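Local coordinates for protein 3-ketosteroid-delta4-5alpha-dehydrogenase (PDB 4AT2) that probably catalyses FAD-dependent dehydrogenation of 5alpha-3-ketosteroids across the C4-C5 bond during steroid catabolism, and binds 4-androstene-3,17-dione, at residues Y136-D141 with K206-T211; R332-D337 with G344-F349; G450-T455 with L471-R476. One frame throughout, in Å; residues are numbered along the deposited sequence.

Contact 1. Residues Y136-D141 with K206-T211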
loop_
_atom_site.group_PDB
_atom_site.type_symbol
_atom_site.label_atom_id
_atom_site.label_comp_id
_atom_site.label_asym_id
_atom_site.label_seq_id
_atom_site.Cartn_x
_atom_site.Cartn_y
_atom_site.Cartn_z
ATOM N N TYR A 136 -0.767 31.209 -3.257
ATOM C CA TYR A 136 -1.795 31.679 -4.196
ATOM C C TYR A 136 -1.376 33.041 -4.749
ATOM O O TYR A 136 -1.422 33.267 -5.949
ATOM C CB TYR A 136 -3.166 31.801 -3.518
ATOM C CG TYR A 136 -4.213 32.428 -4.426
ATOM C CD1 TYR A 136 -4.890 31.661 -5.375
ATOM C CD2 TYR A 136 -4.494 33.795 -4.355
ATOM C CE1 TYR A 136 -5.834 32.236 -6.224
ATOM C CE2 TYR A 136 -5.432 34.380 -5.201
ATOM C CZ TYR A 136 -6.106 33.596 -6.125
ATOM O OH TYR A 136 -7.040 34.175 -6.966
ATOM N N ASN A 137 -0.994 33.943 -3.850
ATOM C CA ASN A 137 -0.571 35.286 -4.223
ATOM C C ASN A 137 0.662 35.287 -5.128
ATOM O O ASN A 137 0.766 36.089 -6.050
ATOM C CB ASN A 137 -0.337 36.125 -2.963
ATOM C CG ASN A 137 -1.624 36.411 -2.214
ATOM O OD1 ASN A 137 -2.707 36.404 -2.807
ATOM N ND2 ASN A 137 -1.520 36.651 -0.906
ATOM N N TRP A 138 1.576 34.366 -4.853
ATOM C CA TRP A 138 2.774 34.172 -5.656
ATOM C C TRP A 138 2.422 33.772 -7.070
ATOM O O TRP A 138 2.976 34.317 -8.030
ATOM C CB TRP A 138 3.651 33.130 -4.973
ATOM C CG TRP A 138 5.009 32.939 -5.595
ATOM C CD1 TRP A 138 6.203 33.568 -5.246
ATOM C CD2 TRP A 138 5.351 32.032 -6.680
ATOM N NE1 TRP A 138 7.232 33.117 -6.025
ATOM C CE2 TRP A 138 6.788 32.199 -6.913
ATOM C CE3 TRP A 138 4.638 31.126 -7.461
ATOM C CZ2 TRP A 138 7.461 31.471 -7.885
ATOM C CZ3 TRP A 138 5.330 30.403 -8.448
ATOM C CH2 TRP A 138 6.706 30.573 -8.645
ATOM N N LEU A 139 1.470 32.854 -7.220
ATOM C CA LEU A 139 1.007 32.439 -8.551
ATOM C C LEU A 139 0.355 33.592 -9.307
ATOM O O LEU A 139 0.629 33.809 -10.499
ATOM C CB LEU A 139 0.020 31.269 -8.445
ATOM C CG LEU A 139 0.639 29.985 -7.902
ATOM C CD1 LEU A 139 -0.465 28.977 -7.522
ATOM C CD2 LEU A 139 1.618 29.385 -8.912
ATOM N N VAL A 140 -0.500 34.334 -8.609
ATOM C CA VAL A 140 -1.140 35.507 -9.200
ATOM C C VAL A 140 -0.085 36.512 -9.675
ATOM O O VAL A 140 -0.199 37.054 -10.787
ATOM C CB VAL A 140 -2.175 36.141 -8.240
ATOM C CG1 VAL A 140 -2.646 37.494 -8.763
ATOM C CG2 VAL A 140 -3.359 35.200 -8.068
ATOM N N ASP A 141 0.939 36.739 -8.852
ATOM C CA ASP A 141 2.017 37.664 -9.203
ATOM C C ASP A 141 2.738 37.234 -10.482
ATOM O O ASP A 141 3.128 38.084 -11.286
ATOM C CB ASP A 141 3.009 37.805 -8.043
ATOM C CG ASP A 141 4.164 38.724 -8.373
ATOM O OD1 ASP A 141 3.988 39.962 -8.317
ATOM O OD2 ASP A 141 5.257 38.207 -8.679
ATOM N N LYS A 206 1.730 28.266 -18.653
ATOM C CA LYS A 206 2.133 29.318 -19.593
ATOM C C LYS A 206 2.667 30.587 -18.899
ATOM O O LYS A 206 3.779 31.022 -19.214
ATOM C CB LYS A 206 0.996 29.634 -20.581
ATOM C CG LYS A 206 1.348 30.681 -21.626
ATOM C CD LYS A 206 0.171 30.881 -22.565
ATOM C CE LYS A 206 0.553 31.705 -23.784
ATOM N NZ LYS A 206 0.131 33.121 -23.623
ATOM N N PRO A 207 1.900 31.176 -17.948
ATOM C CA PRO A 207 2.444 32.355 -17.247
ATOM C C PRO A 207 3.739 32.085 -16.471
ATOM O O PRO A 207 4.600 32.961 -16.398
ATOM C CB PRO A 207 1.328 32.753 -16.268
ATOM C CG PRO A 207 0.098 32.080 -16.764
ATOM C CD PRO A 207 0.533 30.844 -17.494
ATOM N N LEU A 208 3.873 30.888 -15.903
ATOM C CA LEU A 208 5.095 30.523 -15.172
ATOM C C LEU A 208 6.287 30.404 -16.125
ATOM O O LEU A 208 7.393 30.858 -15.816
ATOM C CB LEU A 208 4.892 29.230 -14.368
ATOM C CG LEU A 208 3.836 29.281 -13.247
ATOM C CD1 LEU A 208 3.857 28.006 -12.414
ATOM C CD2 LEU A 208 4.032 30.467 -12.323
ATOM N N VAL A 209 6.051 29.819 -17.295
ATOM C CA VAL A 209 7.091 29.702 -18.314
ATOM C C VAL A 209 7.535 31.094 -18.782
ATOM O O VAL A 209 8.734 31.372 -18.866
ATOM C CB VAL A 209 6.638 28.807 -19.493
ATOM C CG1 VAL A 209 7.583 28.944 -20.682
ATOM C CG2 VAL A 209 6.569 27.353 -19.036
ATOM N N GLU A 210 6.565 31.968 -19.046
ATOM C CA GLU A 210 6.857 33.361 -19.402
ATOM C C GLU A 210 7.715 34.034 -18.331
ATOM O O GLU A 210 8.687 34.719 -18.645
ATOM C CB GLU A 210 5.562 34.151 -19.588
ATOM C CG GLU A 210 4.727 33.723 -20.785
ATOM C CD GLU A 210 3.433 34.512 -20.903
ATOM O OE1 GLU A 210 2.833 34.873 -19.864
ATOM O OE2 GLU A 210 3.012 34.778 -22.044
ATOM N N THR A 211 7.361 33.807 -17.067
ATOM C CA THR A 211 8.094 34.357 -15.934
ATOM C C THR A 211 9.533 33.836 -15.930
ATOM O O THR A 211 10.484 34.611 -15.822
ATOM C CB THR A 211 7.385 34.022 -14.598
ATOM O OG1 THR A 211 6.074 34.603 -14.600
ATOM C CG2 THR A 211 8.169 34.559 -13.404
#

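Contact 2. Residues R332-D337 with G344-F349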
loop_
_atom_site.group_PDB
_atom_site.type_symbol
_atom_site.label_atom_id
_atom_site.label_comp_id
_atom_site.label_asym_id
_atom_site.label_seq_id
_atom_site.Cartn_x
_atom_site.Cartn_y
_atom_site.Cartn_z
ATOM N N ARG A 332 -25.056 -0.337 -0.365
ATOM C CA ARG A 332 -24.432 0.993 -0.419
ATOM C C ARG A 332 -23.125 1.022 0.373
ATOM O O ARG A 332 -22.978 0.297 1.367
ATOM C CB ARG A 332 -25.394 2.070 0.090
ATOM C CG ARG A 332 -26.530 2.352 -0.868
ATOM C CD ARG A 332 -27.390 3.507 -0.376
ATOM N NE ARG A 332 -26.702 4.812 -0.420
ATOM C CZ ARG A 332 -26.615 5.663 0.606
ATOM N NH1 ARG A 332 -27.098 5.338 1.804
ATOM N NH2 ARG A 332 -25.998 6.836 0.450
ATOM N N TYR A 333 -22.187 1.868 -0.047
ATOM C CA TYR A 333 -20.860 1.905 0.608
ATOM C C TYR A 333 -20.200 3.283 0.668
ATOM O O TYR A 333 -19.191 3.446 1.357
ATOM C CB TYR A 333 -19.905 0.914 -0.090
ATOM C CG TYR A 333 -19.659 1.254 -1.550
ATOM C CD1 TYR A 333 -20.525 0.777 -2.544
ATOM C CD2 TYR A 333 -18.557 2.029 -1.940
ATOM C CE1 TYR A 333 -20.325 1.081 -3.881
ATOM C CE2 TYR A 333 -18.341 2.339 -3.287
ATOM C CZ TYR A 333 -19.222 1.853 -4.247
ATOM O OH TYR A 333 -19.053 2.149 -5.581
ATOM N N VAL A 334 -20.746 4.264 -0.057
ATOM C CA VAL A 334 -20.152 5.613 -0.088
ATOM C C VAL A 334 -21.266 6.662 -0.281
ATOM O O VAL A 334 -22.188 6.425 -1.049
ATOM C CB VAL A 334 -19.071 5.718 -1.200
ATOM C CG1 VAL A 334 -19.668 5.525 -2.605
ATOM C CG2 VAL A 334 -18.276 7.019 -1.099
ATOM N N PRO A 335 -21.200 7.814 0.426
ATOM C CA PRO A 335 -22.208 8.831 0.104
ATOM C C PRO A 335 -21.989 9.345 -1.323
ATOM O O PRO A 335 -20.849 9.623 -1.725
ATOM C CB PRO A 335 -21.938 9.934 1.137
ATOM C CG PRO A 335 -20.467 9.760 1.462
ATOM C CD PRO A 335 -20.291 8.269 1.497
ATOM N N GLU A 336 -23.079 9.449 -2.082
ATOM C CA GLU A 336 -22.973 9.705 -3.521
ATOM C C GLU A 336 -22.655 11.161 -3.854
ATOM O O GLU A 336 -22.477 11.499 -5.032
ATOM C CB GLU A 336 -24.226 9.196 -4.267
ATOM C CG GLU A 336 -24.408 7.671 -4.235
ATOM C CD GLU A 336 -25.046 7.141 -2.951
ATOM O OE1 GLU A 336 -25.484 7.953 -2.097
ATOM O OE2 GLU A 336 -25.117 5.899 -2.780
ATOM N N ASP A 337 -22.564 12.007 -2.819
ATOM C CA ASP A 337 -22.216 13.416 -3.005
ATOM C C ASP A 337 -20.781 13.747 -2.611
ATOM O O ASP A 337 -20.382 14.906 -2.658
ATOM C CB ASP A 337 -23.218 14.338 -2.289
ATOM C CG ASP A 337 -23.269 14.115 -0.783
ATOM O OD1 ASP A 337 -22.725 13.097 -0.291
ATOM O OD2 ASP A 337 -23.851 14.981 -0.095
ATOM N N GLY A 344 -14.065 6.713 -6.490
ATOM C CA GLY A 344 -13.137 5.851 -7.236
ATOM C C GLY A 344 -12.281 5.008 -6.308
ATOM O O GLY A 344 -12.186 3.787 -6.483
ATOM N N GLN A 345 -11.656 5.647 -5.317
ATOM C CA GLN A 345 -10.821 4.912 -4.358
ATOM C C GLN A 345 -11.649 3.903 -3.569
ATOM O O GLN A 345 -11.225 2.770 -3.392
ATOM C CB GLN A 345 -10.123 5.865 -3.382
ATOM C CG GLN A 345 -8.935 6.603 -3.988
ATOM C CD GLN A 345 -8.019 7.184 -2.918
ATOM O OE1 GLN A 345 -8.429 7.368 -1.755
ATOM N NE2 GLN A 345 -6.770 7.471 -3.301
ATOM N N MET A 346 -12.827 4.302 -3.090
ATOM C CA MET A 346 -13.614 3.357 -2.296
ATOM C C MET A 346 -14.016 2.150 -3.143
ATOM O O MET A 346 -14.008 1.005 -2.673
ATOM C CB MET A 346 -14.859 4.023 -1.704
ATOM C CG MET A 346 -14.606 5.208 -0.789
ATOM S SD MET A 346 -13.565 4.866 0.650
ATOM C CE MET A 346 -11.955 5.444 0.098
ATOM N N THR A 347 -14.366 2.417 -4.394
ATOM C CA THR A 347 -14.816 1.365 -5.305
ATOM C C THR A 347 -13.688 0.381 -5.620
ATOM O O THR A 347 -13.847 -0.824 -5.445
ATOM C CB THR A 347 -15.417 1.962 -6.594
ATOM O OG1 THR A 347 -16.505 2.831 -6.235
ATOM C CG2 THR A 347 -15.942 0.847 -7.521
ATOM N N LEU A 348 -12.553 0.906 -6.072
ATOM C CA LEU A 348 -11.421 0.060 -6.432
ATOM C C LEU A 348 -10.811 -0.616 -5.218
ATOM O O LEU A 348 -10.553 -1.816 -5.246
ATOM C CB LEU A 348 -10.340 0.876 -7.149
ATOM C CG LEU A 348 -9.061 0.113 -7.519
ATOM C CD1 LEU A 348 -9.376 -0.989 -8.527
ATOM C CD2 LEU A 348 -8.062 1.096 -8.101
ATOM N N PHE A 349 -10.591 0.152 -4.152
ATOM C CA PHE A 349 -9.868 -0.380 -2.995
ATOM C C PHE A 349 -10.723 -1.365 -2.205
ATOM O O PHE A 349 -10.233 -2.430 -1.790
ATOM C CB PHE A 349 -9.427 0.728 -2.018
ATOM C CG PHE A 349 -8.421 1.721 -2.566
ATOM C CD1 PHE A 349 -7.785 1.547 -3.799
ATOM C CD2 PHE A 349 -8.088 2.830 -1.792
ATOM C CE1 PHE A 349 -6.860 2.487 -4.249
ATOM C CE2 PHE A 349 -7.170 3.776 -2.241
ATOM C CZ PHE A 349 -6.554 3.600 -3.470
#

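Contact 3. Residues G450-T455 with L471-R476. With FAD (flavin-adenine dinucleotide), chain D.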
loop_
_atom_site.group_PDB
_atom_site.type_symbol
_atom_site.label_atom_id
_atom_site.label_comp_id
_atom_site.label_asym_id
_atom_site.label_seq_id
_atom_site.Cartn_x
_atom_site.Cartn_y
_atom_site.Cartn_z
ATOM N N GLY A 450 3.160 8.110 -4.745
ATOM C CA GLY A 450 4.326 7.816 -3.914
ATOM C C GLY A 450 5.619 8.191 -4.596
ATOM O O GLY A 450 5.678 8.310 -5.819
ATOM N N GLY A 451 6.673 8.379 -3.815
ATOM C CA GLY A 451 7.973 8.660 -4.428
ATOM C C GLY A 451 9.020 8.982 -3.394
ATOM O O GLY A 451 8.927 8.559 -2.242
ATOM N N LEU A 452 10.023 9.740 -3.826
ATOM C CA LEU A 452 11.116 10.118 -2.947
ATOM C C LEU A 452 10.640 10.867 -1.711
ATOM O O LEU A 452 9.712 11.678 -1.775
ATOM C CB LEU A 452 12.116 10.979 -3.713
ATOM C CG LEU A 452 12.809 10.275 -4.891
ATOM C CD1 LEU A 452 13.504 11.321 -5.763
ATOM C CD2 LEU A 452 13.780 9.183 -4.429
ATOM N N ARG A 453 11.306 10.603 -0.593
ATOM C CA ARG A 453 11.048 11.301 0.651
ATOM C C ARG A 453 11.855 12.608 0.637
ATOM O O ARG A 453 13.077 12.591 0.414
ATOM C CB ARG A 453 11.479 10.414 1.828
ATOM C CG ARG A 453 11.282 11.050 3.193
ATOM C CD ARG A 453 9.845 10.965 3.659
ATOM N NE ARG A 453 9.709 11.417 5.045
ATOM C CZ ARG A 453 9.561 10.608 6.098
ATOM N NH1 ARG A 453 9.511 9.279 5.946
ATOM N NH2 ARG A 453 9.444 11.136 7.315
ATOM N N THR A 454 11.168 13.725 0.869
ATOM C CA THR A 454 11.817 15.036 0.861
ATOM C C THR A 454 11.441 15.852 2.094
ATOM O O THR A 454 10.376 15.651 2.695
ATOM C CB THR A 454 11.436 15.885 -0.375
ATOM O OG1 THR A 454 10.016 16.086 -0.393
ATOM C CG2 THR A 454 11.902 15.240 -1.705
ATOM N N THR A 455 12.312 16.796 2.443
ATOM C CA THR A 455 12.050 17.741 3.524
ATOM C C THR A 455 11.105 18.840 3.039
ATOM O O THR A 455 10.795 18.926 1.847
ATOM C CB THR A 455 13.332 18.437 3.990
ATOM O OG1 THR A 455 13.817 19.273 2.929
ATOM C CG2 THR A 455 14.414 17.428 4.407
ATOM N N LEU A 471 21.184 17.466 -3.918
ATOM C CA LEU A 471 20.017 16.804 -4.521
ATOM C C LEU A 471 18.686 17.260 -3.944
ATOM O O LEU A 471 18.445 17.169 -2.737
ATOM C CB LEU A 471 20.134 15.280 -4.412
ATOM C CG LEU A 471 19.154 14.491 -5.298
ATOM C CD1 LEU A 471 19.367 14.791 -6.779
ATOM C CD2 LEU A 471 19.293 13.003 -4.998
ATOM N N PHE A 472 17.824 17.727 -4.839
ATOM C CA PHE A 472 16.526 18.277 -4.472
ATOM C C PHE A 472 15.482 17.678 -5.386
ATOM O O PHE A 472 15.816 17.140 -6.451
ATOM C CB PHE A 472 16.568 19.802 -4.601
ATOM C CG PHE A 472 17.714 20.411 -3.847
ATOM C CD1 PHE A 472 17.576 20.715 -2.495
ATOM C CD2 PHE A 472 18.958 20.579 -4.463
ATOM C CE1 PHE A 472 18.647 21.227 -1.778
ATOM C CE2 PHE A 472 20.035 21.091 -3.748
ATOM C CZ PHE A 472 19.874 21.420 -2.408
ATOM N N ALA A 473 14.217 17.751 -4.982
ATOM C CA ALA A 473 13.161 17.139 -5.805
ATOM C C ALA A 473 11.790 17.670 -5.450
ATOM O O ALA A 473 11.545 18.037 -4.302
ATOM C CB ALA A 473 13.187 15.618 -5.678
ATOM N N ALA A 474 10.895 17.687 -6.437
ATOM C CA ALA A 474 9.512 18.102 -6.204
ATOM C C ALA A 474 8.613 17.539 -7.288
ATOM O O ALA A 474 9.091 17.082 -8.334
ATOM C CB ALA A 474 9.403 19.619 -6.151
ATOM N N GLY A 475 7.311 17.593 -7.040
ATOM C CA GLY A 475 6.338 17.052 -8.000
ATOM C C GLY A 475 6.183 15.557 -7.809
ATOM O O GLY A 475 6.519 15.015 -6.745
ATOM N N ARG A 476 5.681 14.873 -8.833
ATOM C CA ARG A 476 5.284 13.474 -8.631
ATOM C C ARG A 476 6.424 12.450 -8.636
ATOM O O ARG A 476 6.174 11.250 -8.517
ATOM C CB ARG A 476 4.107 13.063 -9.537
ATOM C CG ARG A 476 2.786 13.770 -9.168
ATOM C CD ARG A 476 2.081 13.208 -7.917
ATOM N NE ARG A 476 2.837 13.417 -6.667
ATOM C CZ ARG A 476 2.981 14.597 -6.057
ATOM N NH1 ARG A 476 2.419 15.692 -6.570
ATOM N NH2 ARG A 476 3.706 14.694 -4.936
HETATM P PA FAD D . 5.011 16.861 -15.281
HETATM O O1A FAD D . 4.167 18.075 -15.293
HETATM O O2A FAD D . 4.596 15.701 -16.083
HETATM O O5B FAD D . 6.491 17.288 -15.720
HETATM C C5B FAD D . 7.554 16.331 -15.750
HETATM C C4B FAD D . 8.449 16.633 -16.964
HETATM O O4B FAD D . 9.578 15.743 -16.832
HETATM C C3B FAD D . 7.726 16.248 -18.261
HETATM O O3B FAD D . 7.776 17.366 -19.183
HETATM C C2B FAD D . 8.510 15.035 -18.774
HETATM O O2B FAD D . 8.540 15.019 -20.226
HETATM C C1B FAD D . 9.897 15.283 -18.184
HETATM N N9A FAD D . 10.719 14.061 -18.039
HETATM C C8A FAD D . 10.326 12.811 -17.763
HETATM N N7A FAD D . 11.408 12.037 -17.716
HETATM C C5A FAD D . 12.490 12.806 -17.950
HETATM C C6A FAD D . 13.822 12.565 -18.025
HETATM N N6A FAD D . 14.267 11.324 -17.827
HETATM N N1A FAD D . 14.706 13.542 -18.289
HETATM C C2A FAD D . 14.267 14.843 -18.484
HETATM N N3A FAD D . 12.898 15.082 -18.410
HETATM C C4A FAD D . 12.047 14.056 -18.147
HETATM N N1 FAD D . -3.439 17.201 -10.726
HETATM C C2 FAD D . -3.880 18.335 -10.067
HETATM O O2 FAD D . -3.353 18.653 -9.010
HETATM N N3 FAD D . -4.915 19.109 -10.610
HETATM C C4 FAD D . -5.536 18.721 -11.798
HETATM O O4 FAD D . -6.455 19.419 -12.238
HETATM C C4X FAD D . -5.094 17.570 -12.461
HETATM N N5 FAD D . -5.688 17.150 -13.605
HETATM C C5X FAD D . -5.402 15.926 -14.090
HETATM C C6 FAD D . -6.182 15.374 -15.112
HETATM C C7 FAD D . -5.885 14.113 -15.635
HETATM C C7M FAD D . -6.705 13.608 -16.663
HETATM C C8 FAD D . -4.795 13.381 -15.121
HETATM C C8M FAD D . -4.434 12.107 -15.606
HETATM C C9 FAD D . -4.011 13.941 -14.109
HETATM C C9A FAD D . -4.324 15.200 -13.575
HETATM N N10 FAD D . -3.589 15.734 -12.569
HETATM C C10 FAD D . -4.048 16.816 -11.925
HETATM C "C1'" FAD D . -2.247 15.218 -12.194
HETATM C "C2'" FAD D . -1.163 16.197 -12.668
HETATM O "O2'" FAD D . -1.403 16.422 -14.059
HETATM C "C3'" FAD D . 0.243 15.606 -12.473
HETATM O "O3'" FAD D . 0.327 14.796 -11.287
HETATM C "C4'" FAD D . 1.276 16.742 -12.402
HETATM O "O4'" FAD D . 1.161 17.527 -13.598
HETATM C "C5'" FAD D . 2.695 16.178 -12.297
HETATM O "O5'" FAD D . 3.612 17.279 -12.149
HETATM P P FAD D . 5.195 17.041 -12.342
HETATM O O1P FAD D . 5.680 16.035 -11.392
HETATM O O2P FAD D . 5.843 18.393 -12.405
HETATM O O3P FAD D . 5.239 16.264 -13.774
HETATM O O HOH W 1 4.462 8.687 -8.131
HETATM O O HOH W 2 9.631 18.163 -2.301
#

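Contact 1. Residues Y136-D141 with K206-T211
Trp138 and Leu139, neighbours on helix 132-141, both meet Leu208 of helix 202-214, a small helix-helix packing contact beside the Rossmann-type FAD-binding fold. The backbones stay well apart, with the CA atoms of Leu139 and Leu208 8.0 Å from each other, so long apolar side chains are needed to bridge the gap, and no hydrogen bond crosses it. Tyr136, earlier on the helix, meets the rings of Phe146 and His186. Trp138 sends its indole out with CG opposite the backbone N (chi1 -173°), which carries the six-membered ring toward the second helix. There CZ3 lies 4.1 Å from Leu208 CD2, the methyl arriving obliquely to the ring. A broad aromatic suits this place because it serves several neighbours at once: besides Leu208, it touches Ile58, Glu59 and Arg62 of helix 51-62 and makes a cation-pi contact with Arg500. Leu139 follows; its CD2 sits at the indole edge, in the plane of the ring, and is 4.3 Å from Leu208 CD2. One methyl of Leu208 therefore touches both residues, while the same side chain also reaches Ile51 on helix 51-62 and Cys142. The branched leucine ends fill this buried meeting point without bringing in polar atoms that would need partners. On the second helix, Pro207 has no N-H to offer the preceding turn, and the helix kinks there. Its carbonyl is nevertheless doubly used, by the backbone N and the hydroxyl of Thr211 from opposite faces of the carbonyl plane; Thr211 OG1 lies 2.8 Å from Pro207 O.

Contact 2. Residues R332-D337 with G344-F349
Tyr333 sets one edge of its ring against helix 340-350, with CE2 4.2 Å from Met346 CB and the phenol reaching one residue further on. There Tyr333 OH donates a hydrogen bond to Thr347 OG1, 2.7 Å away, and the threonine oxygen lies near the plane of the ring. Thr347 holds OG1 beside its own backbone N (chi1 -58°), from where it also bonds to the carbonyl of Ile343 one turn back. One residue further along the loop, Val334 CG2 comes to 4.1 Å from Met346 CG, and the methionine chain then bends away. Val334 and Tyr333 also pack on Leu325. A phenylalanine in place of Tyr333 would probably keep the ring packing but leave Thr347 OG1 without its donor and the loop less firmly tied to the helix. Within the loop, Arg332 forms a side-on salt bridge with Glu336, which probably limits its movement: NE to OE2 is 3.0 Å and NH2 to OE1 is 2.8 Å, both through syn lone pairs. Asp418 pairs with the same arginine and Lys423 with the glutamate. Arg332 O is hydrogen-bonded to Gln331 NE2 of the second subunit, so the loop also belongs to the dimer interface. Threonine suits its place because one hydroxyl both accepts from Tyr333 OH and donates to Ile343 O, giving the buried phenol a definite partner on the helix.

Contact 3. Residues G450-T455 with L471-R476
Leu452 and Thr454 rest on Ala473, joining the segment 450-455, which continues from strand 444-452, to strand 471-473, an edge strand of the five-stranded parallel sheet of the Rossmann-type FAD-binding fold. The touching parts run in nearly opposite directions, 161° apart, yet no direct hydrogen bond links them, so they do not pair as a sheet. The apolar contacts are slight: Leu452 CD1 lies 4.3 Å from Ala473 CB, and Thr454 CG2 comes to 4.2 Å from the same methyl. Alanine suits the spot, since its single carbon has to share the space with Leu258, Val460 and Thr478.

Water supplies the polar links. One molecule donates to Gly450 O at 2.6 Å and to Arg476 O at 3.1 Å, joining two carbonyl oxygens that could not bond to each other. A second donates to Ala473 O at 2.8 Å and is hydrogen-bonded to Thr454 OG1; with chi1 at 60° the threonine turns this hydroxyl to the water while its methyl remains against the alanine. The two waters bridge segments that make no direct hydrogen bond and give each of these carbonyls a donor.

The last group of contacts centres on the cofactor, at the turn after the strand. Gly475 has a positive phi, and a side chain there would press on the preceding carbonyl and collide with FAD O1P, so glycine is required. Arg476 turns its guanidinium from the phosphate to a salt bridge with Asp494, its CG passing 3.4 Å from FAD O3'. Ser491 bonds to both Arg476 NH1 and FAD. From this segment it is the backbone that reaches the phosphate: Arg476 N donates to FAD O1P at 2.8 Å, almost straight at 170°.

In the fold
The contacts follow one another along the chain and none touches another. Contact 3 is the one that handles FAD directly, and its Arg476 side chain is about 9 Å from the bound steroid. Contact 1 lies with its centre 22 Å from that of contact 3; with the Leu208 side chain about 10 Å from FAD, it is a helix pair near the cofactor but not in contact with it. Contact 2 holds no residue of the steroid pocket; the Thr347 side chain is about 13 Å from 4-androstene-3,17-dione. It lies across the chain's centre from both others, its centre 36 Å from that of contact 1 and 30 Å from that of contact 3, though its nearest atoms come within about 10 Å of contact 3.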